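Local coordinates for ABC-type transport system, sugar-family extracellular solute-binding protein (Peptoclostridium difficile 630, PDB 6HNI), which binds tyrosine as the extracellular substrate-binding lipoprotein of an ABC transporter, probably delivering it for uptake, and also has adhesive properties, at residues 31-35 with 36-40; 40-43 with 44-48; 70-73 with 74-78; 138-141 with 142-145; 262-265 with 266-269. The protein carries 1 engineered substitution. One frame throughout, in Å; residues are numbered along the deposited sequence.

Contact 1 (31-35 with 36-40); sequences LVEHP and ALDAT. With TYR (tyrosine), chain B; EDO (1,2-ethanediol), chain E.
In the wall of the tyrosine pocket, the chain passes from strand 24-30 into helix 35-50, and H34, at the N-cap position, meets L37 and D38 of the first turn. The backbone evidence is direct: D38 N donates to H34 O at 3.1 Å with an N-H...O angle of 177°, and A39 N donates to P35 O at 2.9 Å. The imidazole lies against the turn it begins. Its CG sits between the backbone N and the carbonyl carbon (chi1 68°), which folds the ring over the L37 side chain; L37 CG then lies over one ring face, 3.5 Å from the H34 ring centroid and 19° off the normal, a CH-pi contact displaced toward the rim. Both ring nitrogens are engaged. NE2 is hydrogen-bonded to OD1 of N218, while H34 ND1 meets a water at 2.8 Å that also accepts the amide of A36, 2.9 Å from its N. Two polar bonds and one covered face should leave the ring little freedom to rotate. The ligand uses the same corner: tyrosine CE1 comes within 3.5 Å of H34 CE1, and tyrosine CE2 is 3.7 Å from A36 CB. L37 CD1 also packs on L31 CB and V32 CG1, and Q30 NE2 bonds both D38 OD1 and V32 O, linking the helix start to the strand end. Such a pocket wall, made by a strand-to-helix connection and the first helical turn beside the ligand, is typical of the cleft between the lobes of periplasmic-binding-protein folds.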
loop_
_atom_site.group_PDB
_atom_site.type_symbol
_atom_site.label_atom_id
_atom_site.label_comp_id
_atom_site.label_asym_id
_atom_site.label_seq_id
_atom_site.Cartn_x
_atom_site.Cartn_y
_atom_site.Cartn_z
ATOM N N LEU A 31 -0.782 8.933 -5.501
ATOM C CA LEU A 31 0.635 8.977 -5.935
ATOM C C LEU A 31 0.869 8.498 -7.375
ATOM O O LEU A 31 1.594 9.149 -8.149
ATOM C CB LEU A 31 1.442 8.168 -4.938
ATOM C CG LEU A 31 2.931 7.953 -5.288
ATOM C CD1 LEU A 31 3.603 9.297 -5.314
ATOM C CD2 LEU A 31 3.486 7.012 -4.251
ATOM N N VAL A 32 0.279 7.356 -7.701
ATOM C CA VAL A 32 0.535 6.646 -8.946
ATOM C C VAL A 32 -0.576 5.604 -9.141
ATOM O O VAL A 32 -1.172 5.188 -8.176
ATOM C CB VAL A 32 1.958 5.989 -8.920
ATOM C CG1 VAL A 32 2.020 4.880 -7.896
ATOM C CG2 VAL A 32 2.389 5.517 -10.323
ATOM N N GLU A 33 -0.793 5.138 -10.359
ATOM C CA GLU A 33 -1.562 3.907 -10.601
ATOM C C GLU A 33 -0.727 2.657 -10.272
ATOM O O GLU A 33 0.235 2.266 -11.008
ATOM C CB GLU A 33 -2.016 3.836 -12.047
ATOM C CG GLU A 33 -2.954 4.938 -12.487
ATOM C CD GLU A 33 -3.187 4.941 -13.987
ATOM O OE1 GLU A 33 -2.754 3.993 -14.656
ATOM O OE2 GLU A 33 -3.816 5.889 -14.499
ATOM N N HIS A 34 -1.026 2.037 -9.153
ATOM C CA HIS A 34 -0.683 0.627 -8.895
ATOM C C HIS A 34 -1.944 -0.004 -8.257
ATOM O O HIS A 34 -2.795 0.749 -7.758
ATOM C CB HIS A 34 0.648 0.366 -8.158
ATOM C CG HIS A 34 0.755 0.792 -6.715
ATOM N ND1 HIS A 34 0.237 0.053 -5.671
ATOM C CD2 HIS A 34 1.495 1.778 -6.138
ATOM C CE1 HIS A 34 0.602 0.615 -4.526
ATOM N NE2 HIS A 34 1.394 1.646 -4.779
ATOM N N PRO A 35 -2.110 -1.331 -8.320
ATOM C CA PRO A 35 -3.451 -1.869 -8.054
ATOM C C PRO A 35 -4.071 -1.497 -6.738
ATOM O O PRO A 35 -5.287 -1.171 -6.675
ATOM C CB PRO A 35 -3.279 -3.380 -8.209
ATOM C CG PRO A 35 -2.188 -3.491 -9.257
ATOM C CD PRO A 35 -1.253 -2.355 -8.946
ATOM N N ALA A 36 -3.323 -1.494 -5.689
ATOM C CA ALA A 36 -3.855 -1.207 -4.373
ATOM C C ALA A 36 -4.346 0.211 -4.330
ATOM O O ALA A 36 -5.416 0.505 -3.740
ATOM C CB ALA A 36 -2.767 -1.416 -3.295
ATOM N N LEU A 37 -3.582 1.151 -4.868
ATOM C CA LEU A 37 -4.008 2.556 -4.781
ATOM C C LEU A 37 -5.260 2.781 -5.600
ATOM O O LEU A 37 -6.184 3.490 -5.126
ATOM C CB LEU A 37 -2.903 3.516 -5.201
ATOM C CG LEU A 37 -1.536 3.331 -4.498
ATOM C CD1 LEU A 37 -0.656 4.505 -4.775
ATOM C CD2 LEU A 37 -1.639 3.097 -2.996
ATOM N N ASP A 38 -5.311 2.226 -6.780
ATOM C CA ASP A 38 -6.507 2.311 -7.656
ATOM C C ASP A 38 -7.721 1.728 -6.955
ATOM O O ASP A 38 -8.844 2.285 -7.031
ATOM C CB ASP A 38 -6.285 1.491 -8.936
ATOM C CG ASP A 38 -5.307 2.125 -9.944
ATOM O OD1 ASP A 38 -4.840 3.286 -9.745
ATOM O OD2 ASP A 38 -4.979 1.417 -10.969
ATOM N N ALA A 39 -7.545 0.623 -6.259
ATOM C CA ALA A 39 -8.670 -0.047 -5.563
ATOM C C ALA A 39 -9.234 0.845 -4.465
ATOM O O ALA A 39 -10.492 0.922 -4.269
ATOM C CB ALA A 39 -8.256 -1.420 -5.010
ATOM N N THR A 40 -8.395 1.572 -3.746
ATOM C CA THR A 40 -8.915 2.444 -2.692
ATOM C C THR A 40 -9.744 3.551 -3.290
ATOM O O THR A 40 -10.757 3.930 -2.661
ATOM C CB THR A 40 -7.862 3.034 -1.750
ATOM O OG1 THR A 40 -7.080 4.017 -2.439
ATOM C CG2 THR A 40 -6.969 1.971 -1.188
HETATM N N TYR B . 1.537 1.368 2.255
HETATM C CA TYR B . 1.950 2.317 1.207
HETATM C C TYR B . 2.095 3.706 1.808
HETATM O O TYR B . 2.280 4.650 1.049
HETATM C CB TYR B . 1.075 2.230 -0.059
HETATM C CG TYR B . 1.204 0.918 -0.761
HETATM C CD1 TYR B . 2.439 0.571 -1.383
HETATM C CD2 TYR B . 0.221 -0.025 -0.792
HETATM C CE1 TYR B . 2.599 -0.662 -1.958
HETATM C CE2 TYR B . 0.365 -1.268 -1.370
HETATM C CZ TYR B . 1.603 -1.601 -1.969
HETATM O OH TYR B . 1.772 -2.845 -2.545
HETATM O OXT TYR B . 2.125 3.850 3.013
HETATM C C1 EDO E . 0.960 5.953 -13.958
HETATM O O1 EDO E . 0.101 6.403 -12.865
HETATM C C2 EDO E . 2.434 6.350 -13.794
HETATM O O2 EDO E . 2.935 7.184 -14.840
HETATM O O HOH W 1 -0.601 -2.607 -5.622
#

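Contact 2 (40-43 with 44-48); sequences TRTG and FVKAL. With EDO (1,2-ethanediol), chain C.
With CG anti to its backbone N (chi1 -170°) and the chain bent at the next bond (chi2 -86°), R41 runs alongside V45, pointing the same way. V45 CG2 is placed anti to its own carbonyl carbon, so this branch faces back along the helix: V45 CG2 lies 3.4 Å from R41 O and 4.1 Å from R41 NE, meeting the guanidinium at its edge, near the plane. At the far end of that group an ethanediol, probably from the crystallisation liquor, takes two bonds. R41 NH2 donates to ethanediol O1, which lies in the guanidinium plane, at 3.0 Å. R41 NH1 donates to ethanediol O2 at 3.3 Å. T42 and K46 form the next side-by-side pair. The lysine chain is extended beyond CG; K46 CG rests 3.4 Å from T42 O, and K46 CE passes 3.8 Å from the methyl T42 CG2 before NZ reaches a salt bridge with E259. Beneath the side chains, four successive amides, F44 to A47, donate to the carbonyls four residues earlier. A47 N is 2.9 Å from G43 O. V45 N is 3.1 Å from R41 O, at an angle of 168°. This regularity identifies uninterrupted alpha-helix. The segment is the middle of helix 35-50 in the beta-alpha-beta unit 24-30, 35-50, 59-65. R41 makes a cation-pi contact with F63 and touches strands 24-30 and 87-91, F44 stacks on F89, and T40, T42, F44 and A47 all touch helix 258-273.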
loop_
_atom_site.group_PDB
_atom_site.type_symbol
_atom_site.label_atom_id
_atom_site.label_comp_id
_atom_site.label_asym_id
_atom_site.label_seq_id
_atom_site.Cartn_x
_atom_site.Cartn_y
_atom_site.Cartn_z
ATOM N N THR A 40 -8.395 1.572 -3.746
ATOM C CA THR A 40 -8.915 2.444 -2.692
ATOM C C THR A 40 -9.744 3.551 -3.290
ATOM O O THR A 40 -10.757 3.930 -2.661
ATOM C CB THR A 40 -7.862 3.034 -1.750
ATOM O OG1 THR A 40 -7.080 4.017 -2.439
ATOM C CG2 THR A 40 -6.969 1.971 -1.188
ATOM N N ARG A 41 -9.340 4.122 -4.401
ATOM C CA ARG A 41 -10.117 5.191 -5.030
ATOM C C ARG A 41 -11.484 4.636 -5.436
ATOM O O ARG A 41 -12.548 5.292 -5.226
ATOM C CB ARG A 41 -9.347 5.777 -6.225
ATOM C CG ARG A 41 -9.903 7.045 -6.848
ATOM C CD ARG A 41 -10.951 6.735 -7.868
ATOM N NE ARG A 41 -11.320 7.877 -8.714
ATOM C CZ ARG A 41 -10.724 8.255 -9.846
ATOM N NH1 ARG A 41 -11.227 9.246 -10.569
ATOM N NH2 ARG A 41 -9.666 7.627 -10.318
ATOM N N THR A 42 -11.490 3.455 -6.038
ATOM C CA THR A 42 -12.731 2.809 -6.468
ATOM C C THR A 42 -13.702 2.654 -5.300
ATOM O O THR A 42 -14.909 3.037 -5.391
ATOM C CB THR A 42 -12.416 1.458 -7.114
ATOM O OG1 THR A 42 -11.715 1.722 -8.329
ATOM C CG2 THR A 42 -13.676 0.660 -7.445
ATOM N N GLY A 43 -13.233 2.109 -4.194
ATOM C CA GLY A 43 -14.077 1.923 -3.004
ATOM C C GLY A 43 -14.571 3.218 -2.413
ATOM O O GLY A 43 -15.773 3.308 -2.007
ATOM N N PHE A 44 -13.724 4.231 -2.327
ATOM C CA PHE A 44 -14.089 5.511 -1.739
ATOM C C PHE A 44 -15.245 6.116 -2.525
ATOM O O PHE A 44 -16.237 6.570 -1.924
ATOM C CB PHE A 44 -12.882 6.449 -1.783
ATOM C CG PHE A 44 -13.089 7.842 -1.286
ATOM C CD1 PHE A 44 -12.812 8.162 0.003
ATOM C CD2 PHE A 44 -13.413 8.878 -2.174
ATOM C CE1 PHE A 44 -12.949 9.455 0.480
ATOM C CE2 PHE A 44 -13.557 10.184 -1.691
ATOM C CZ PHE A 44 -13.308 10.471 -0.380
ATOM N N VAL A 45 -15.146 6.137 -3.840
ATOM C CA VAL A 45 -16.187 6.755 -4.666
ATOM C C VAL A 45 -17.499 5.966 -4.538
ATOM O O VAL A 45 -18.602 6.559 -4.472
ATOM C CB VAL A 45 -15.705 6.907 -6.127
ATOM C CG1 VAL A 45 -16.811 7.376 -7.064
ATOM C CG2 VAL A 45 -14.505 7.857 -6.183
ATOM N N LYS A 46 -17.417 4.639 -4.495
ATOM C CA LYS A 46 -18.635 3.820 -4.326
ATOM C C LYS A 46 -19.280 4.102 -2.974
ATOM O O LYS A 46 -20.545 4.170 -2.910
ATOM C CB LYS A 46 -18.357 2.318 -4.467
ATOM C CG LYS A 46 -18.022 1.857 -5.857
ATOM C CD LYS A 46 -17.673 0.381 -5.905
ATOM C CE LYS A 46 -17.392 -0.061 -7.331
ATOM N NZ LYS A 46 -16.882 -1.448 -7.356
ATOM N N ALA A 47 -18.512 4.272 -1.898
ATOM C CA ALA A 47 -19.102 4.559 -0.593
ATOM C C ALA A 47 -19.818 5.902 -0.662
ATOM O O ALA A 47 -20.929 6.057 -0.127
ATOM C CB ALA A 47 -18.068 4.546 0.555
ATOM N N LEU A 48 -19.232 6.901 -1.299
ATOM C CA LEU A 48 -19.865 8.219 -1.321
ATOM C C LEU A 48 -21.153 8.110 -2.092
ATOM O O LEU A 48 -22.203 8.635 -1.623
ATOM C CB LEU A 48 -18.953 9.269 -1.943
ATOM C CG LEU A 48 -17.894 9.892 -1.032
ATOM C CD1 LEU A 48 -17.043 10.760 -1.923
ATOM C CD2 LEU A 48 -18.418 10.731 0.121
HETATM C C1 EDO C . -9.183 8.869 -14.507
HETATM O O1 EDO C . -9.071 8.294 -13.192
HETATM C C2 EDO C . -9.422 10.376 -14.418
HETATM O O2 EDO C . -10.458 10.650 -13.451
#

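Contact 3 (70-73 with 74-78); sequences MPTT and QSIAS
M70 O accepts two donors from the turn ahead, a weak bond from Q74 N at 3.4 Å and a shorter one from T73 OG1 at 2.7 Å. T73 OG1 sits between its backbone N and carbonyl carbon (chi1 67°), which turns the hydroxyl back toward M70 O, as helical serines and threonines often do. It lies in the plane of the M70 carbonyl, on a lone pair. P71 follows; its carbonyl O receives S75 N at 3.0 Å and a weak second approach from Q74 N. At T72, I76 N donates to the carbonyl O at 2.9 Å with an angle of 167°, and the side chains cross, T72 CG2 lying 3.8 Å from I76 CD1. The T72 hydroxyl points elsewhere, to D69 OD2 just before the helix. T73 comes last: the bond from A77 N to T73 O is long at 3.3 Å. Around this turn, T73 and A77 pack on helix 93-102. A proline in the first turn, where no N-H is needed, is typical of the start of an alpha-helix, here one beside the first parallel sheet.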
loop_
_atom_site.group_PDB
_atom_site.type_symbol
_atom_site.label_atom_id
_atom_site.label_comp_id
_atom_site.label_asym_id
_atom_site.label_seq_id
_atom_site.Cartn_x
_atom_site.Cartn_y
_atom_site.Cartn_z
ATOM N N MET A 70 7.427 12.841 -6.924
ATOM C CA MET A 70 7.296 13.470 -5.614
ATOM C C MET A 70 7.015 14.962 -5.649
ATOM O O MET A 70 6.105 15.419 -4.917
ATOM C CB MET A 70 8.444 13.144 -4.669
ATOM C CG MET A 70 8.544 11.663 -4.367
ATOM S SD MET A 70 7.119 10.948 -3.547
ATOM C CE MET A 70 7.316 9.257 -4.090
ATOM N N PRO A 71 7.625 15.734 -6.556
ATOM C CA PRO A 71 7.258 17.142 -6.627
ATOM C C PRO A 71 5.784 17.390 -6.979
ATOM O O PRO A 71 5.172 18.377 -6.491
ATOM C CB PRO A 71 8.152 17.701 -7.722
ATOM C CG PRO A 71 9.364 16.855 -7.626
ATOM C CD PRO A 71 8.896 15.469 -7.266
ATOM N N THR A 72 5.241 16.512 -7.824
ATOM C CA THR A 72 3.863 16.648 -8.244
ATOM C C THR A 72 2.954 16.322 -7.073
ATOM O O THR A 72 1.854 16.933 -6.972
ATOM C CB THR A 72 3.567 15.789 -9.473
ATOM O OG1 THR A 72 4.525 16.117 -10.498
ATOM C CG2 THR A 72 2.178 16.056 -10.034
ATOM N N THR A 73 3.295 15.438 -6.154
ATOM C CA THR A 73 2.418 15.252 -4.953
ATOM C C THR A 73 2.302 16.567 -4.223
ATOM O O THR A 73 1.208 16.883 -3.624
ATOM C CB THR A 73 2.912 14.163 -3.945
ATOM O OG1 THR A 73 4.126 14.557 -3.318
ATOM C CG2 THR A 73 3.071 12.847 -4.612
ATOM N N GLN A 74 3.351 17.369 -4.217
ATOM C CA GLN A 74 3.352 18.629 -3.486
ATOM C C GLN A 74 2.603 19.713 -4.242
ATOM O O GLN A 74 1.832 20.463 -3.603
ATOM C CB GLN A 74 4.793 19.068 -3.226
ATOM C CG GLN A 74 5.542 18.059 -2.352
ATOM C CD GLN A 74 5.303 18.200 -0.875
ATOM O OE1 GLN A 74 4.741 19.183 -0.383
ATOM N NE2 GLN A 74 5.750 17.187 -0.117
ATOM N N SER A 75 2.747 19.801 -5.550
ATOM C CA SER A 75 1.988 20.801 -6.331
ATOM C C SER A 75 0.514 20.465 -6.337
ATOM O O SER A 75 -0.290 21.420 -6.302
ATOM C CB SER A 75 2.515 20.932 -7.755
ATOM O OG SER A 75 2.470 19.735 -8.493
ATOM N N ILE A 76 0.125 19.202 -6.406
ATOM C CA ILE A 76 -1.328 18.840 -6.355
ATOM C C ILE A 76 -1.855 19.361 -5.045
ATOM O O ILE A 76 -2.975 19.942 -5.012
ATOM C CB ILE A 76 -1.520 17.310 -6.467
ATOM C CG1 ILE A 76 -1.203 16.818 -7.903
ATOM C CG2 ILE A 76 -2.881 16.888 -5.967
ATOM C CD1 ILE A 76 -1.027 15.338 -8.045
ATOM N N ALA A 77 -1.172 19.077 -3.954
ATOM C CA ALA A 77 -1.657 19.420 -2.603
ATOM C C ALA A 77 -1.734 20.903 -2.433
ATOM O O ALA A 77 -2.725 21.443 -1.883
ATOM C CB ALA A 77 -0.784 18.804 -1.538
ATOM N N SER A 78 -0.740 21.638 -2.872
ATOM C CA SER A 78 -0.736 23.083 -2.869
ATOM C C SER A 78 -1.978 23.672 -3.585
ATOM O O SER A 78 -2.599 24.604 -3.073
ATOM C CB SER A 78 0.533 23.618 -3.562
ATOM O OG SER A 78 0.521 25.029 -3.656
#

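Contact 4 (138-141 with 142-145); sequences FVSV and DKGL
K143 N stands above the flat peptide carbonyl of S140, and two carbons, V141 CG2 and S140 CB, lie beside the D142 carboxylate, where the loop after strand 132-136 runs into the next helix. Over the carbonyl, K143 N donates to S140 O at 3.2 Å from 61° out of the carbonyl plane, so this bond uses no lone pair directly. At the carboxylate, D142 OD1 is 3.7 Å from V141 CG2 and 3.8 Å from S140 CB. A water lies 2.8 Å from S140 O and accepts G144 N at 3.1 Å, bridging S140 O to the next amide of the turn. The chain here has just left strand 132-136, the edge of the first parallel sheet, and helix 141-145 packs on helix 167-183, which connects two strands of the second sheet. It is therefore one of the crossings between the two lobes of a type I periplasmic-binding-protein fold, and D137, just upstream, bonds the bound tyrosine. On the side facing helix 167-183, V141 touches A175, while L145 touches L176 and Y179. L145 N donates to V141 O at 3.1 Å with an angle of 165°, and V141 CG2 approaches L145 CD1 at 4.4 Å. In one of the two modelled positions of the S140 side chain, its hydroxyl lies against K143 CG. V139 CG2 meets the same lysine carbon as the two side chains cross.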
loop_
_atom_site.group_PDB
_atom_site.type_symbol
_atom_site.label_atom_id
_atom_site.label_comp_id
_atom_site.label_asym_id
_atom_site.label_seq_id
_atom_site.Cartn_x
_atom_site.Cartn_y
_atom_site.Cartn_z
ATOM N N PHE A 138 -1.755 -0.927 7.456
ATOM C CA PHE A 138 -0.908 -1.781 8.285
ATOM C C PHE A 138 -1.292 -3.228 8.165
ATOM O O PHE A 138 -2.468 -3.616 8.234
ATOM C CB PHE A 138 -0.968 -1.392 9.766
ATOM C CG PHE A 138 -0.192 -2.341 10.617
ATOM C CD1 PHE A 138 1.180 -2.240 10.673
ATOM C CD2 PHE A 138 -0.805 -3.392 11.248
ATOM C CE1 PHE A 138 1.931 -3.184 11.384
ATOM C CE2 PHE A 138 -0.085 -4.336 11.957
ATOM C CZ PHE A 138 1.277 -4.228 12.027
ATOM N N VAL A 139 -0.273 -4.095 7.980
ATOM C CA VAL A 139 -0.410 -5.527 8.033
ATOM C C VAL A 139 0.835 -6.096 8.667
ATOM O O VAL A 139 1.918 -5.567 8.415
ATOM C CB VAL A 139 -0.649 -6.135 6.621
ATOM C CG1 VAL A 139 0.535 -5.922 5.627
ATOM C CG2 VAL A 139 -1.099 -7.592 6.718
ATOM N N SER A 140 0.695 -7.120 9.489
ATOM C CA SER A 140 1.931 -7.685 10.090
ATOM C C SER A 140 2.784 -8.444 9.080
ATOM O O SER A 140 2.286 -9.058 8.156
ATOM C CB SER A 140 1.646 -8.576 11.289
ATOM O OG SER A 140 1.074 -9.793 10.857
ATOM N N VAL A 141 4.113 -8.365 9.287
ATOM C CA VAL A 141 5.037 -9.114 8.406
ATOM C C VAL A 141 4.762 -10.603 8.544
ATOM O O VAL A 141 4.962 -11.379 7.618
ATOM C CB VAL A 141 6.534 -8.835 8.687
ATOM C CG1 VAL A 141 6.893 -7.409 8.359
ATOM C CG2 VAL A 141 6.980 -9.231 10.099
ATOM N N ASP A 142 4.247 -10.994 9.711
ATOM C CA ASP A 142 3.980 -12.391 9.992
ATOM C C ASP A 142 3.019 -13.003 8.990
ATOM O O ASP A 142 3.113 -14.170 8.685
ATOM C CB ASP A 142 3.388 -12.581 11.410
ATOM C CG ASP A 142 4.244 -11.948 12.518
ATOM O OD1 ASP A 142 4.595 -10.748 12.470
ATOM O OD2 ASP A 142 4.532 -12.637 13.498
ATOM N N LYS A 143 2.078 -12.219 8.476
ATOM C CA LYS A 143 1.086 -12.764 7.552
ATOM C C LYS A 143 1.708 -13.292 6.274
ATOM O O LYS A 143 1.361 -14.336 5.790
ATOM C CB LYS A 143 0.017 -11.711 7.219
ATOM C CG LYS A 143 -0.849 -11.342 8.430
ATOM C CD LYS A 143 -1.803 -12.457 8.822
ATOM C CE LYS A 143 -2.777 -11.991 9.912
ATOM N NZ LYS A 143 -3.658 -13.127 10.278
ATOM N N GLY A 144 2.599 -12.521 5.703
ATOM C CA GLY A 144 3.314 -13.002 4.531
ATOM C C GLY A 144 4.321 -14.095 4.837
ATOM O O GLY A 144 4.428 -15.077 4.091
ATOM N N LEU A 145 5.037 -13.964 5.946
ATOM C CA LEU A 145 6.072 -14.934 6.282
ATOM C C LEU A 145 5.507 -16.311 6.669
ATOM O O LEU A 145 6.189 -17.309 6.507
ATOM C CB LEU A 145 7.039 -14.330 7.306
ATOM C CG LEU A 145 7.796 -13.098 6.764
ATOM C CD1 LEU A 145 8.714 -12.514 7.817
ATOM C CD2 LEU A 145 8.531 -13.321 5.461
HETATM O O HOH W 2 3.008 -9.490 5.512
#

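Contact 5 (262-265 with 266-269); sequences GYKT and GEMA
Y263 and E267 cross obliquely one turn apart on helix 258-273, which packs against the sheet of the first lobe after the chain has crossed back from the second lobe, as is characteristic of periplasmic-binding-protein folds. Hydrogen bonding comes first: G266, E267, M268 and A269 each donate to the carbonyl four residues earlier, which is regular alpha-helix. A269 N is 2.8 Å from T265 O. E267 N is 3.0 Å from Y263 O. Among side chains, T265 OG1 bonds both L261 O and T135 OG1. Apolar and van der Waals contacts come next. M268 CG lies 3.4 Å from K264 O, its chain continuing toward M281 and S133, and A269 leans on F44 and L48 of helix 35-50. T265 touches strand 108-113 as well. Charge is the third kind: K264 NZ and E267 OE1 are 4.6 Å apart, opposite in sign but not in contact, so any attraction is probably modest. Last is the ring edge. Y263 has CG anti to its backbone N (chi1 -174°), which carries the ring toward E267; E267 OE2 lies at the edge, near the plane, 3.6 Å from Y263 CE1, with ring and carboxylate planes 55° apart. A single water closes the gap, donating to E267 OE2 at 2.6 Å and meeting Y263 OH at 3.0 Å.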
loop_
_atom_site.group_PDB
_atom_site.type_symbol
_atom_site.label_atom_id
_atom_site.label_comp_id
_atom_site.label_asym_id
_atom_site.label_seq_id
_atom_site.Cartn_x
_atom_site.Cartn_y
_atom_site.Cartn_z
ATOM N N GLY A 262 -10.750 1.484 1.074
ATOM C CA GLY A 262 -11.201 2.720 0.455
ATOM C C GLY A 262 -12.677 3.040 0.735
ATOM O O GLY A 262 -13.007 4.184 1.026
ATOM N N TYR A 263 -13.461 1.991 0.732
ATOM C CA TYR A 263 -14.934 2.130 0.993
ATOM C C TYR A 263 -15.083 2.624 2.423
ATOM O O TYR A 263 -15.868 3.570 2.684
ATOM C CB TYR A 263 -15.570 0.779 0.776
ATOM C CG TYR A 263 -17.071 0.862 0.871
ATOM C CD1 TYR A 263 -17.681 0.919 2.106
ATOM C CD2 TYR A 263 -17.866 0.974 -0.283
ATOM C CE1 TYR A 263 -19.088 1.047 2.216
ATOM C CE2 TYR A 263 -19.266 1.090 -0.191
ATOM C CZ TYR A 263 -19.836 1.140 1.062
ATOM O OH TYR A 263 -21.234 1.318 1.155
ATOM N N LYS A 264 -14.379 2.054 3.401
ATOM C CA LYS A 264 -14.406 2.528 4.783
ATOM C C LYS A 264 -14.013 3.994 4.861
ATOM O O LYS A 264 -14.614 4.811 5.565
ATOM C CB LYS A 264 -13.493 1.643 5.694
ATOM C CG LYS A 264 -13.255 2.170 7.084
ATOM C CD LYS A 264 -14.523 2.110 7.925
ATOM C CE LYS A 264 -14.221 2.562 9.357
ATOM N NZ LYS A 264 -15.482 2.483 10.152
ATOM N N THR A 265 -12.959 4.377 4.132
ATOM C CA THR A 265 -12.537 5.760 4.132
ATOM C C THR A 265 -13.673 6.711 3.579
ATOM O O THR A 265 -13.822 7.842 4.064
ATOM C CB THR A 265 -11.252 5.965 3.298
ATOM O OG1 THR A 265 -10.271 4.933 3.649
ATOM C CG2 THR A 265 -10.641 7.279 3.610
ATOM N N GLY A 266 -14.369 6.232 2.560
ATOM C CA GLY A 266 -15.507 6.997 2.018
ATOM C C GLY A 266 -16.591 7.136 3.062
ATOM O O GLY A 266 -17.219 8.218 3.142
ATOM N N GLU A 267 -16.856 6.112 3.852
ATOM C CA GLU A 267 -17.838 6.259 4.952
ATOM C C GLU A 267 -17.376 7.300 5.941
ATOM O O GLU A 267 -18.171 8.104 6.446
ATOM C CB GLU A 267 -18.091 4.961 5.670
ATOM C CG GLU A 267 -18.708 3.880 4.842
ATOM C CD GLU A 267 -19.115 2.670 5.670
ATOM O OE1 GLU A 267 -18.320 2.244 6.533
ATOM O OE2 GLU A 267 -20.237 2.132 5.453
ATOM N N MET A 268 -16.056 7.404 6.223
ATOM C CA MET A 268 -15.555 8.416 7.101
ATOM C C MET A 268 -15.657 9.790 6.462
ATOM O O MET A 268 -15.981 10.783 7.132
ATOM C CB MET A 268 -14.061 8.105 7.417
ATOM C CG MET A 268 -13.912 6.815 8.171
ATOM S SD MET A 268 -12.236 6.179 8.410
ATOM C CE MET A 268 -11.755 7.234 9.737
ATOM N N ALA A 269 -15.504 9.870 5.141
ATOM C CA ALA A 269 -15.765 11.121 4.400
ATOM C C ALA A 269 -17.171 11.622 4.576
ATOM O O ALA A 269 -17.386 12.833 4.698
ATOM C CB ALA A 269 -15.480 11.001 2.905
HETATM O O HOH W 3 -21.872 2.941 3.559
#

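Overall arrangement
Contacts 1 and 2 share T40 and follow one another along helix 35-50, with centres about 12 Å apart. Contact 5 packs beside contact 2, centre to centre about 7 Å: A47 CB is 3.2 Å from Y263 O, and F44 CD1 is 3.6 Å from G266 CA, consistent with the lack of a side chain at G266. Contact 5 also touches contact 1, T40 CB lying 4.0 Å from G262 CA. Contact 3 meets contact 1 through L31 CD1 and T73 CG2, 3.7 Å apart. Contact 4 stands apart on the lobe crossing, its nearest atoms about 11 Å from contact 1. Of the five, contact 1 carries pocket residues H34 and A36, which touch the bound tyrosine.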